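PDB 3PF2: cell wall surface anchor family protein from Streptococcus agalactiae serogroup V, which forms, as the major pilin and here as its C-terminal 35-kDa part, the shaft of a group B Streptococcus surface pilus, probably serving in adhesion. Local coordinates for residues Phe186-Ser191 with Ala200-Leu205; Ala217-Asn222 with Ala232-Pro237; Phe248-Leu253 with Ile286-Ser291. One frame throughout, in Å; residues are numbered along the deposited sequence.

Contact 1 (Phe186-Ser191 with Ala200-Leu205); sequences FVKKDS and AEFDLL
The intramolecular isopeptide site of the Cna-B-type (prealbumin-like) domain is built round Lys188, whose aliphatic chain lies against Ala200 and the ring of Phe202. The lysine sits on strand 178-190, Phe202 near the start of strand 201-206, in the sheet that faces it across the domain core, and Ala200 in the loop just before that strand. NZ of Lys188 is joined covalently to CG of Asn316 on strand 312-316, so the residue ends in an amide rather than an ammonium group. Losing the charge probably eases the burial of this chain. Glu272, from strand 266-274, touches both Lys188 and Phe202, an arrangement consistent with the buried acid that assists bond formation in related pilin domains.

With CG anti to the backbone N (chi1 -175°), the chain leaves its strand toward the facing sheet and then bends at chi2 and chi4. Ala200 suits its place because a single methyl fits along this bent chain: its CB lies 3.9 Å from Lys188 CG and equally near Lys188 CE. Phe202 adds a flat wall but turns its rim, not its face, to the lysine. The ring's CZ meets Lys188 CD at 3.9 Å, with that methylene close to the ring plane.

Contact 2 (Ala217-Asn222 with Ala232-Pro237); sequences ALIKAN and AVTGQP
Ile219, on the short helix 216-221, reaches across to Ala232 and to the loop that follows it before strand 239-241. Its CB points from the helix toward this loop, and the two branches then part. CG2 stands anti to the backbone N, beside the carbonyl carbon, whereas CG1 lies anti to the carbonyl carbon (chi1 -73°) and heads for the loop. CG1 meets the methyl of Ala232, with 4.1 Å between Ile219 CG1 and Ala232 CB. The chain then runs on extended, and CD1 ends over the loop backbone. There Ile219 CD1 lies 3.6 Å from Ala232 O. The same Ile219 CD1 is 3.7 Å from Thr234 N, and it also touches Val233 CA and Thr234 OG1.

These are van der Waals contacts, and no hydrogen bond links the two segments directly. A long branched aliphatic side chain suits the helix position because it reaches the loop, while the small Ala232 lets the loop come close. Trp214 touches both Ile219 and Ala232, adding to the apolar patch. The hydroxyl of Thr234 has its polar partner in Asp216, at the beginning of the helix, which ties the loop to that end. At the other end, Asn222 ND2 gives a nearly straight bond (177°) to Leu218 O, 2.9 Å away, with the acceptor in the plane of the amide.

Gly235 has a positive phi, a conformation that suits glycine, at the third position of a type II beta turn from Val233 to Gln236, closed by Gln236 N to Val233 O: surface packing of a helix on a beta turn, in a connection between strands of the prealbumin-like domain.

Contact 3 (Phe248-Leu253 with Ile286-Ser291); sequences FEIKGL and IEFTVS
Leu253 and Val290 are brought together by their first torsions. In Leu253, CG is anti to the carbonyl carbon (chi1 -56°), which carries the branch and its CD1 toward strand 286-290. Val290 stands with CG1 anti to its backbone N (chi1 175°) and CG2 beside that N, a rotation that sends one methyl to the leucine side chain and the other to the leucine carbonyl. CG2 meets the side chain, with Val290 CG2 and Leu253 CD1 4.2 Å apart and the two side chains crossing at about a right angle. CG1 instead packs on backbone, 3.7 Å from Leu253 O.

Phe288 fills the next part of the layer. Leu253 CD1 comes to the edge of its ring, near the ring plane, at 4.3 Å from Phe288 CZ. Ile250 CG2 reaches the same Phe288 CZ from an oblique direction, also at 4.3 Å, although the far end of the isoleucine leads away. Leu204 touches both Ile250 and Phe288, and Tyr268 lies against both Leu253 and Val290.

The two strands belong to different sheets of the prealbumin-like beta sandwich. Their axes come no closer than 9.7 Å, and their N-to-C directions differ by 60°: side chains fill the interval and no backbone pairing spans it. On the sheet with strand 178-190, Gly252 and Leu253 both face Gly182 in a G1 beta bulge, where Gly252 adopts a positive phi that glycine readily takes. Branched aliphatic groups and a phenyl ring suit this buried interval, and with no hydrogen bond or salt bridge between the segments, the contact implies cohesion by dispersion and the hydrophobic effect.

Overall arrangement
All three contacts lie in the prealbumin-like domain. Contacts 1 and 3 bridge the same two facing sheets, with centres about 11 Å apart, and share an aromatic core: Phe186 stacks with Phe248 and meets Phe288 edge-to-face, while Phe202 CE2 approaches Phe248 CZ to 3.5 Å. Strands 178-190 and 247-253 are antiparallel neighbours, hydrogen-bonded through Phe186 N and Phe248 O among other pairs. Contact 2 sits at the surface, its centre about 15 Å from that of contact 3 and 19 Å from that of contact 1. Asn222 OD1 links it to contact 3, 2.9 Å from Lys251 N. The isopeptide bond starts from Lys188 of contact 1, and the calcium sites lie away from all three.

Contact 1 (Phe186-Ser191 with Ala200-Leu205)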
ATOM      1  N   PHE A 186      21.692  -5.771  -8.063  1.00 11.43           N
ATOM      2  CA  PHE A 186      22.737  -6.771  -7.959  1.00 11.27           C
ATOM      3  C   PHE A 186      23.680  -6.692  -9.151  1.00 11.95           C
ATOM      4  O   PHE A 186      23.294  -6.268 -10.241  1.00 11.42           O
ATOM      5  CB  PHE A 186      22.127  -8.173  -7.996  1.00 11.76           C
ATOM      6  CG  PHE A 186      21.127  -8.431  -6.915  1.00 10.70           C
ATOM      7  CD1 PHE A 186      21.556  -8.802  -5.649  1.00 10.59           C
ATOM      8  CD2 PHE A 186      19.767  -8.292  -7.167  1.00 10.93           C
ATOM      9  CE1 PHE A 186      20.631  -9.051  -4.621  1.00 11.65           C
ATOM     10  CE2 PHE A 186      18.817  -8.532  -6.146  1.00 12.68           C
ATOM     11  CZ  PHE A 186      19.258  -8.914  -4.873  1.00 11.61           C
ATOM     12  N   VAL A 187      24.900  -7.170  -8.946  1.00 12.34           N
ATOM     13  CA  VAL A 187      25.825  -7.397 -10.056  1.00 13.27           C
ATOM     14  C   VAL A 187      26.571  -8.713  -9.835  1.00 12.97           C
ATOM     15  O   VAL A 187      27.082  -8.981  -8.729  1.00 12.79           O
ATOM     16  CB  VAL A 187      26.774  -6.185 -10.288  1.00 13.30           C
ATOM     17  CG1 VAL A 187      27.625  -5.885  -9.051  1.00 13.76           C
ATOM     18  CG2 VAL A 187      27.633  -6.427 -11.530  1.00 14.87           C
ATOM     19  N   LYS A 188      26.583  -9.553 -10.873  1.00 13.53           N
ATOM     20  CA  LYS A 188      27.203 -10.874 -10.809  1.00 13.19           C
ATOM     21  C   LYS A 188      28.616 -10.783 -11.370  1.00 13.91           C
ATOM     22  O   LYS A 188      28.809 -10.284 -12.468  1.00 13.87           O
ATOM     23  CB  LYS A 188      26.389 -11.893 -11.609  1.00 12.87           C
ATOM     24  CG  LYS A 188      26.893 -13.350 -11.498  1.00 13.70           C
ATOM     25  CD  LYS A 188      26.655 -13.924 -10.102  1.00 11.20           C
ATOM     26  CE  LYS A 188      27.080 -15.390  -9.992  1.00 13.67           C
ATOM     27  NZ  LYS A 188      28.565 -15.572 -10.125  1.00 13.14           N
ATOM     28  N   LYS A 189      29.586 -11.256 -10.600  1.00 14.66           N
ATOM     29  CA  LYS A 189      30.993 -11.163 -10.986  1.00 15.43           C
ATOM     30  C   LYS A 189      31.721 -12.474 -10.708  1.00 15.83           C
ATOM     31  O   LYS A 189      31.171 -13.386 -10.089  1.00 15.69           O
ATOM     32  CB  LYS A 189      31.687 -10.004 -10.240  1.00 15.55           C
ATOM     33  CG  LYS A 189      31.129  -8.613 -10.566  1.00 14.57           C
ATOM     34  CD  LYS A 189      31.967  -7.526  -9.892  1.00 15.60           C
ATOM     35  CE  LYS A 189      31.382  -6.149 -10.115  1.00 16.54           C
ATOM     36  NZ  LYS A 189      32.339  -5.100  -9.618  1.00 16.61           N
ATOM     37  N   ASP A 190      32.960 -12.573 -11.185  1.00 16.47           N
ATOM     38  CA  ASP A 190      33.829 -13.694 -10.840  1.00 18.04           C
ATOM     39  C   ASP A 190      34.415 -13.494  -9.440  1.00 18.61           C
ATOM     40  O   ASP A 190      34.151 -12.478  -8.799  1.00 18.75           O
ATOM     41  CB  ASP A 190      34.944 -13.853 -11.889  1.00 18.43           C
ATOM     42  CG  ASP A 190      35.871 -12.629 -11.977  1.00 21.14           C
ATOM     43  OD1 ASP A 190      35.569 -11.559 -11.407  1.00 20.32           O
ATOM     44  OD2 ASP A 190      36.931 -12.755 -12.630  1.00 24.23           O
ATOM     45  N   SER A 191      35.239 -14.430  -8.980  1.00 19.74           N
ATOM     46  CA  SER A 191      35.667 -14.450  -7.575  1.00 21.02           C
ATOM     47  C   SER A 191      36.553 -13.274  -7.164  1.00 21.83           C
ATOM     48  O   SER A 191      36.559 -12.879  -5.993  1.00 22.67           O
ATOM     49  CB  SER A 191      36.351 -15.777  -7.222  1.00 21.17           C
ATOM     50  OG  SER A 191      37.582 -15.911  -7.902  1.00 22.86           O
ATOM     51  N   ALA A 200      23.722 -16.132 -14.947  1.00 15.37           N
ATOM     52  CA  ALA A 200      23.460 -16.755 -13.650  1.00 14.99           C
ATOM     53  C   ALA A 200      21.970 -16.654 -13.407  1.00 14.80           C
ATOM     54  O   ALA A 200      21.356 -15.641 -13.751  1.00 15.28           O
ATOM     55  CB  ALA A 200      24.243 -16.063 -12.533  1.00 14.93           C
ATOM     56  N   GLU A 201      21.374 -17.711 -12.864  1.00 14.40           N
ATOM     57  CA  GLU A 201      19.956 -17.697 -12.529  1.00 14.00           C
ATOM     58  C   GLU A 201      19.724 -17.954 -11.042  1.00 13.90           C
ATOM     59  O   GLU A 201      20.459 -18.733 -10.408  1.00 13.37           O
ATOM     60  CB  GLU A 201      19.172 -18.698 -13.404  1.00 14.49           C
ATOM     61  CG  GLU A 201      19.305 -18.382 -14.899  1.00 14.90           C
ATOM     62  CD  GLU A 201      18.513 -19.303 -15.812  1.00 16.70           C
ATOM     63  OE1 GLU A 201      17.867 -20.250 -15.324  1.00 17.34           O
ATOM     64  OE2 GLU A 201      18.549 -19.055 -17.033  1.00 18.90           O
ATOM     65  N   PHE A 202      18.705 -17.275 -10.494  1.00 13.05           N
ATOM     66  CA  PHE A 202      18.404 -17.336  -9.063  1.00 12.81           C
ATOM     67  C   PHE A 202      16.912 -17.444  -8.784  1.00 12.84           C
ATOM     68  O   PHE A 202      16.113 -16.678  -9.339  1.00 14.17           O
ATOM     69  CB  PHE A 202      18.933 -16.074  -8.329  1.00 12.79           C
ATOM     70  CG  PHE A 202      20.366 -15.741  -8.635  1.00 11.51           C
ATOM     71  CD1 PHE A 202      21.389 -16.132  -7.769  1.00 12.83           C
ATOM     72  CD2 PHE A 202      20.689 -15.015  -9.778  1.00 11.78           C
ATOM     73  CE1 PHE A 202      22.719 -15.820  -8.051  1.00 13.05           C
ATOM     74  CE2 PHE A 202      22.015 -14.715 -10.080  1.00 10.93           C
ATOM     75  CZ  PHE A 202      23.025 -15.107  -9.203  1.00 12.67           C
ATOM     76  N   ASP A 203      16.542 -18.371  -7.899  1.00 13.03           N
ATOM     77  CA  ASP A 203      15.213 -18.347  -7.280  1.00 13.39           C
ATOM     78  C   ASP A 203      15.156 -17.270  -6.200  1.00 12.66           C
ATOM     79  O   ASP A 203      16.034 -17.202  -5.338  1.00 13.25           O
ATOM     80  CB  ASP A 203      14.887 -19.676  -6.603  1.00 13.59           C
ATOM     81  CG  ASP A 203      14.721 -20.826  -7.582  1.00 15.34           C
ATOM     82  OD1 ASP A 203      14.545 -20.594  -8.802  1.00 18.29           O
ATOM     83  OD2 ASP A 203      14.756 -21.980  -7.097  1.00 17.80           O
ATOM     84  N   LEU A 204      14.106 -16.456  -6.228  1.00 12.58           N
ATOM     85  CA  LEU A 204      13.892 -15.453  -5.180  1.00 12.00           C
ATOM     86  C   LEU A 204      13.023 -16.024  -4.067  1.00 11.96           C
ATOM     87  O   LEU A 204      11.908 -16.528  -4.325  1.00 11.46           O
ATOM     88  CB  LEU A 204      13.260 -14.180  -5.759  1.00 11.65           C
ATOM     89  CG  LEU A 204      12.797 -13.124  -4.735  1.00 12.12           C
ATOM     90  CD1 LEU A 204      13.968 -12.405  -4.044  1.00 14.23           C
ATOM     91  CD2 LEU A 204      11.861 -12.121  -5.409  1.00 12.26           C
ATOM     92  N   LEU A 205      13.540 -15.946  -2.839  1.00 11.64           N
ATOM     93  CA  LEU A 205      12.891 -16.540  -1.661  1.00 12.84           C
ATOM     94  C   LEU A 205      12.704 -15.520  -0.532  1.00 13.19           C
ATOM     95  O   LEU A 205      13.485 -14.575  -0.385  1.00 12.42           O
ATOM     96  CB  LEU A 205      13.747 -17.694  -1.122  1.00 12.99           C
ATOM     97  CG  LEU A 205      14.281 -18.753  -2.100  1.00 14.23           C
ATOM     98  CD1 LEU A 205      15.214 -19.715  -1.377  1.00 14.89           C
ATOM     99  CD2 LEU A 205      13.142 -19.506  -2.778  1.00 14.81           C
TER

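Contact 2 (Ala217-Asn222 with Ala232-Pro237)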
ATOM      1  N   ALA A 217       0.621  -7.740 -10.994  1.00 23.17           N
ATOM      2  CA  ALA A 217       1.155  -6.439 -10.551  1.00 22.98           C
ATOM      3  C   ALA A 217       2.692  -6.419 -10.426  1.00 22.93           C
ATOM      4  O   ALA A 217       3.342  -5.434 -10.790  1.00 22.31           O
ATOM      5  CB  ALA A 217       0.516  -6.029  -9.245  1.00 23.58           C
ATOM      6  N   LEU A 218       3.264  -7.503  -9.900  1.00 23.12           N
ATOM      7  CA  LEU A 218       4.725  -7.608  -9.788  1.00 23.36           C
ATOM      8  C   LEU A 218       5.384  -7.702 -11.159  1.00 23.10           C
ATOM      9  O   LEU A 218       6.458  -7.128 -11.387  1.00 22.75           O
ATOM     10  CB  LEU A 218       5.126  -8.796  -8.919  1.00 23.36           C
ATOM     11  CG  LEU A 218       5.455  -8.482  -7.460  1.00 24.28           C
ATOM     12  CD1 LEU A 218       5.760  -9.777  -6.735  1.00 25.30           C
ATOM     13  CD2 LEU A 218       6.627  -7.479  -7.337  1.00 23.29           C
ATOM     14  N   ILE A 219       4.728  -8.413 -12.075  1.00 23.03           N
ATOM     15  CA  ILE A 219       5.205  -8.523 -13.453  1.00 22.73           C
ATOM     16  C   ILE A 219       5.279  -7.126 -14.091  1.00 22.29           C
ATOM     17  O   ILE A 219       6.270  -6.770 -14.741  1.00 22.42           O
ATOM     18  CB  ILE A 219       4.327  -9.496 -14.276  1.00 22.72           C
ATOM     19  CG1 ILE A 219       4.610 -10.948 -13.857  1.00 22.53           C
ATOM     20  CG2 ILE A 219       4.565  -9.310 -15.775  1.00 23.46           C
ATOM     21  CD1 ILE A 219       3.562 -11.959 -14.298  1.00 23.54           C
ATOM     22  N   LYS A 220       4.241  -6.324 -13.860  1.00 22.07           N
ATOM     23  CA  LYS A 220       4.177  -4.973 -14.399  1.00 21.81           C
ATOM     24  C   LYS A 220       5.271  -4.054 -13.844  1.00 20.94           C
ATOM     25  O   LYS A 220       5.661  -3.094 -14.496  1.00 20.74           O
ATOM     26  CB  LYS A 220       2.777  -4.382 -14.164  1.00 22.07           C
ATOM     27  CG  LYS A 220       2.363  -3.330 -15.179  1.00 24.13           C
ATOM     28  CD  LYS A 220       0.861  -3.069 -15.083  1.00 28.31           C
ATOM     29  CE  LYS A 220       0.418  -1.980 -16.049  1.00 30.22           C
ATOM     30  NZ  LYS A 220      -0.952  -1.502 -15.703  1.00 31.93           N
ATOM     31  N   ALA A 221       5.778  -4.379 -12.650  1.00 20.10           N
ATOM     32  CA  ALA A 221       6.830  -3.607 -11.978  1.00 19.57           C
ATOM     33  C   ALA A 221       8.254  -4.052 -12.348  1.00 19.31           C
ATOM     34  O   ALA A 221       9.238  -3.378 -12.034  1.00 20.02           O
ATOM     35  CB  ALA A 221       6.638  -3.693 -10.445  1.00 19.02           C
ATOM     36  N   ASN A 222       8.350  -5.203 -12.987  1.00 18.83           N
ATOM     37  CA  ASN A 222       9.632  -5.756 -13.375  1.00 19.23           C
ATOM     38  C   ASN A 222       9.595  -6.090 -14.862  1.00 19.74           C
ATOM     39  O   ASN A 222       9.520  -7.257 -15.243  1.00 19.60           O
ATOM     40  CB  ASN A 222       9.936  -6.999 -12.526  1.00 17.67           C
ATOM     41  CG  ASN A 222      10.151  -6.664 -11.045  1.00 17.80           C
ATOM     42  OD1 ASN A 222      11.288  -6.477 -10.602  1.00 13.43           O
ATOM     43  ND2 ASN A 222       9.056  -6.592 -10.278  1.00 16.14           N
ATOM     44  N   ALA A 232       7.902 -15.072 -17.062  1.00 30.26           N
ATOM     45  CA  ALA A 232       7.228 -14.706 -15.822  1.00 30.88           C
ATOM     46  C   ALA A 232       5.713 -14.762 -15.993  1.00 31.31           C
ATOM     47  O   ALA A 232       5.146 -14.019 -16.807  1.00 31.19           O
ATOM     48  CB  ALA A 232       7.652 -13.318 -15.390  1.00 30.61           C
ATOM     49  N   VAL A 233       5.069 -15.647 -15.227  1.00 31.58           N
ATOM     50  CA  VAL A 233       3.603 -15.741 -15.191  1.00 31.92           C
ATOM     51  C   VAL A 233       3.094 -15.921 -13.764  1.00 31.84           C
ATOM     52  O   VAL A 233       3.670 -16.688 -12.986  1.00 32.09           O
ATOM     53  CB  VAL A 233       3.034 -16.920 -16.037  1.00 32.30           C
ATOM     54  CG1 VAL A 233       1.776 -16.461 -16.795  1.00 32.63           C
ATOM     55  CG2 VAL A 233       4.077 -17.505 -17.003  1.00 32.62           C
ATOM     56  N   THR A 234       1.998 -15.226 -13.450  1.00 31.55           N
ATOM     57  CA  THR A 234       1.331 -15.272 -12.140  1.00 31.14           C
ATOM     58  C   THR A 234       1.173 -16.684 -11.569  1.00 30.43           C
ATOM     59  O   THR A 234       0.771 -17.616 -12.278  1.00 30.20           O
ATOM     60  CB  THR A 234      -0.036 -14.547 -12.198  1.00 31.22           C
ATOM     61  OG1 THR A 234       0.183 -13.175 -12.536  1.00 32.45           O
ATOM     62  CG2 THR A 234      -0.772 -14.606 -10.857  1.00 31.66           C
ATOM     63  N   GLY A 235       1.521 -16.824 -10.289  1.00 29.58           N
ATOM     64  CA  GLY A 235       1.347 -18.074  -9.545  1.00 28.47           C
ATOM     65  C   GLY A 235       2.590 -18.938  -9.504  1.00 27.54           C
ATOM     66  O   GLY A 235       2.653 -19.907  -8.745  1.00 27.48           O
ATOM     67  N   GLN A 236       3.577 -18.588 -10.327  1.00 26.00           N
ATOM     68  CA  GLN A 236       4.828 -19.338 -10.410  1.00 25.05           C
ATOM     69  C   GLN A 236       5.948 -18.637  -9.631  1.00 23.53           C
ATOM     70  O   GLN A 236       5.880 -17.428  -9.425  1.00 22.81           O
ATOM     71  CB  GLN A 236       5.232 -19.540 -11.882  1.00 25.03           C
ATOM     72  CG  GLN A 236       4.252 -20.406 -12.706  1.00 27.05           C
ATOM     73  CD  GLN A 236       3.979 -21.762 -12.073  1.00 28.99           C
ATOM     74  OE1 GLN A 236       2.842 -22.072 -11.722  1.00 31.39           O
ATOM     75  NE2 GLN A 236       5.018 -22.573 -11.924  1.00 28.59           N
ATOM     76  N   PRO A 237       6.975 -19.397  -9.194  1.00 22.36           N
ATOM     77  CA  PRO A 237       8.048 -18.761  -8.410  1.00 21.62           C
ATOM     78  C   PRO A 237       8.813 -17.717  -9.225  1.00 20.66           C
ATOM     79  O   PRO A 237       8.970 -17.868 -10.449  1.00 20.74           O
ATOM     80  CB  PRO A 237       8.965 -19.935  -8.041  1.00 21.74           C
ATOM     81  CG  PRO A 237       8.129 -21.176  -8.252  1.00 22.17           C
ATOM     82  CD  PRO A 237       7.216 -20.842  -9.377  1.00 22.14           C
TER

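Contact 3 (Phe248-Leu253 with Ile286-Ser291)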
ATOM      1  N   PHE A 248      21.296  -7.230 -12.487  1.00 13.17           N
ATOM      2  CA  PHE A 248      19.882  -7.533 -12.413  1.00 12.34           C
ATOM      3  C   PHE A 248      19.290  -6.860 -11.187  1.00 12.50           C
ATOM      4  O   PHE A 248      20.031  -6.335 -10.352  1.00 11.95           O
ATOM      5  CB  PHE A 248      19.589  -9.042 -12.463  1.00 12.59           C
ATOM      6  CG  PHE A 248      20.152  -9.844 -11.312  1.00 11.51           C
ATOM      7  CD1 PHE A 248      19.308 -10.273 -10.285  1.00 11.67           C
ATOM      8  CD2 PHE A 248      21.491 -10.228 -11.281  1.00 12.91           C
ATOM      9  CE1 PHE A 248      19.786 -11.055  -9.242  1.00 11.98           C
ATOM     10  CE2 PHE A 248      21.994 -11.007 -10.229  1.00 11.83           C
ATOM     11  CZ  PHE A 248      21.131 -11.426  -9.206  1.00 11.52           C
ATOM     12  N   GLU A 249      17.965  -6.861 -11.107  1.00 12.18           N
ATOM     13  CA  GLU A 249      17.250  -6.128 -10.056  1.00 12.34           C
ATOM     14  C   GLU A 249      15.950  -6.826  -9.702  1.00 12.19           C
ATOM     15  O   GLU A 249      15.437  -7.634 -10.475  1.00 11.97           O
ATOM     16  CB  GLU A 249      16.913  -4.705 -10.533  1.00 13.26           C
ATOM     17  CG  GLU A 249      18.119  -3.839 -10.904  1.00 14.47           C
ATOM     18  CD  GLU A 249      17.728  -2.457 -11.358  1.00 15.14           C
ATOM     19  OE1 GLU A 249      16.513  -2.207 -11.559  1.00 15.78           O
ATOM     20  OE2 GLU A 249      18.648  -1.620 -11.506  1.00 17.23           O
ATOM     21  N   ILE A 250      15.417  -6.520  -8.518  1.00 11.56           N
ATOM     22  CA  ILE A 250      14.042  -6.879  -8.192  1.00 11.29           C
ATOM     23  C   ILE A 250      13.380  -5.618  -7.641  1.00 11.70           C
ATOM     24  O   ILE A 250      13.955  -4.928  -6.791  1.00 11.67           O
ATOM     25  CB  ILE A 250      13.959  -8.085  -7.206  1.00 11.25           C
ATOM     26  CG1 ILE A 250      12.500  -8.477  -6.915  1.00 12.50           C
ATOM     27  CG2 ILE A 250      14.699  -7.785  -5.896  1.00 10.89           C
ATOM     28  CD1 ILE A 250      11.754  -9.066  -8.115  1.00 12.44           C
ATOM     29  N   LYS A 251      12.180  -5.321  -8.129  1.00 11.51           N
ATOM     30  CA  LYS A 251      11.462  -4.113  -7.722  1.00 11.40           C
ATOM     31  C   LYS A 251      10.135  -4.467  -7.072  1.00 11.73           C
ATOM     32  O   LYS A 251       9.363  -5.273  -7.601  1.00 12.83           O
ATOM     33  CB  LYS A 251      11.223  -3.176  -8.916  1.00 11.07           C
ATOM     34  CG  LYS A 251      12.501  -2.774  -9.653  1.00 12.90           C
ATOM     35  CD  LYS A 251      12.250  -1.741 -10.743  1.00 14.22           C
ATOM     36  CE  LYS A 251      12.050  -0.358 -10.142  1.00 16.40           C
ATOM     37  NZ  LYS A 251      12.169   0.748 -11.152  1.00 18.58           N
ATOM     38  N   GLY A 252       9.887  -3.879  -5.911  1.00 11.35           N
ATOM     39  CA  GLY A 252       8.572  -3.980  -5.298  1.00 11.14           C
ATOM     40  C   GLY A 252       8.410  -5.024  -4.213  1.00 11.36           C
ATOM     41  O   GLY A 252       7.352  -5.634  -4.094  1.00 11.61           O
ATOM     42  N   LEU A 253       9.457  -5.256  -3.426  1.00 11.26           N
ATOM     43  CA  LEU A 253       9.331  -6.115  -2.255  1.00 11.18           C
ATOM     44  C   LEU A 253       9.125  -5.338  -0.958  1.00 11.06           C
ATOM     45  O   LEU A 253       9.742  -4.292  -0.740  1.00 11.65           O
ATOM     46  CB  LEU A 253      10.566  -7.007  -2.093  1.00 11.72           C
ATOM     47  CG  LEU A 253      10.911  -7.883  -3.293  1.00 11.21           C
ATOM     48  CD1 LEU A 253      12.272  -8.537  -3.018  1.00 11.91           C
ATOM     49  CD2 LEU A 253       9.826  -8.938  -3.589  1.00 12.93           C
ATOM     50  N   ILE A 286      22.185 -16.944  -0.944  1.00 14.42           N
ATOM     51  CA  ILE A 286      22.717 -15.588  -0.828  1.00 14.39           C
ATOM     52  C   ILE A 286      21.654 -14.701  -0.196  1.00 14.11           C
ATOM     53  O   ILE A 286      20.555 -14.583  -0.732  1.00 15.31           O
ATOM     54  CB  ILE A 286      23.037 -15.016  -2.228  1.00 14.30           C
ATOM     55  CG1 ILE A 286      24.070 -15.906  -2.942  1.00 15.11           C
ATOM     56  CG2 ILE A 286      23.477 -13.535  -2.126  1.00 15.08           C
ATOM     57  CD1 ILE A 286      23.806 -16.077  -4.407  1.00 15.71           C
ATOM     58  N   GLU A 287      21.980 -14.077   0.927  1.00 13.56           N
ATOM     59  CA  GLU A 287      21.032 -13.175   1.578  1.00 12.98           C
ATOM     60  C   GLU A 287      21.198 -11.757   1.052  1.00 11.89           C
ATOM     61  O   GLU A 287      22.288 -11.357   0.645  1.00 12.07           O
ATOM     62  CB  GLU A 287      21.201 -13.219   3.101  1.00 13.97           C
ATOM     63  CG  GLU A 287      20.788 -14.555   3.707  1.00 18.14           C
ATOM     64  CD  GLU A 287      20.714 -14.549   5.231  1.00 23.56           C
ATOM     65  OE1 GLU A 287      21.048 -13.522   5.869  1.00 26.85           O
ATOM     66  OE2 GLU A 287      20.301 -15.592   5.788  1.00 28.48           O
ATOM     67  N   PHE A 288      20.103 -10.999   1.029  1.00 11.32           N
ATOM     68  CA  PHE A 288      20.188  -9.556   0.806  1.00 11.22           C
ATOM     69  C   PHE A 288      19.104  -8.862   1.594  1.00 11.17           C
ATOM     70  O   PHE A 288      18.179  -9.511   2.061  1.00 10.88           O
ATOM     71  CB  PHE A 288      20.086  -9.190  -0.686  1.00 11.34           C
ATOM     72  CG  PHE A 288      18.755  -9.487  -1.324  1.00 10.54           C
ATOM     73  CD1 PHE A 288      17.768  -8.482  -1.443  1.00 11.83           C
ATOM     74  CD2 PHE A 288      18.491 -10.741  -1.865  1.00 12.44           C
ATOM     75  CE1 PHE A 288      16.536  -8.736  -2.077  1.00 11.05           C
ATOM     76  CE2 PHE A 288      17.259 -11.015  -2.497  1.00 12.43           C
ATOM     77  CZ  PHE A 288      16.286 -10.013  -2.615  1.00 12.68           C
ATOM     78  N   THR A 289      19.224  -7.546   1.758  1.00 11.40           N
ATOM     79  CA  THR A 289      18.174  -6.813   2.456  1.00 12.09           C
ATOM     80  C   THR A 289      17.573  -5.731   1.578  1.00 10.97           C
ATOM     81  O   THR A 289      18.269  -5.107   0.777  1.00 11.40           O
ATOM     82  CB  THR A 289      18.650  -6.185   3.767  1.00 12.10           C
ATOM     83  OG1 THR A 289      19.796  -5.374   3.511  1.00 14.01           O
ATOM     84  CG2 THR A 289      19.016  -7.254   4.794  1.00 14.35           C
ATOM     85  N   VAL A 290      16.268  -5.556   1.734  1.00 10.75           N
ATOM     86  CA  VAL A 290      15.527  -4.459   1.146  1.00 10.41           C
ATOM     87  C   VAL A 290      15.263  -3.448   2.256  1.00 10.65           C
ATOM     88  O   VAL A 290      14.748  -3.810   3.324  1.00 10.50           O
ATOM     89  CB  VAL A 290      14.189  -4.948   0.559  1.00  9.74           C
ATOM     90  CG1 VAL A 290      13.362  -3.749   0.056  1.00 10.60           C
ATOM     91  CG2 VAL A 290      14.458  -5.918  -0.589  1.00 10.73           C
ATOM     92  N   SER A 291      15.664  -2.200   2.011  1.00 10.74           N
ATOM     93  CA  SER A 291      15.530  -1.104   2.979  1.00 11.52           C
ATOM     94  C   SER A 291      15.009   0.135   2.268  1.00 11.50           C
ATOM     95  O   SER A 291      14.714   0.098   1.080  1.00 10.40           O
ATOM     96  CB  SER A 291      16.895  -0.781   3.582  1.00 11.62           C
ATOM     97  OG  SER A 291      17.734  -0.148   2.613  1.00 13.58           O
TER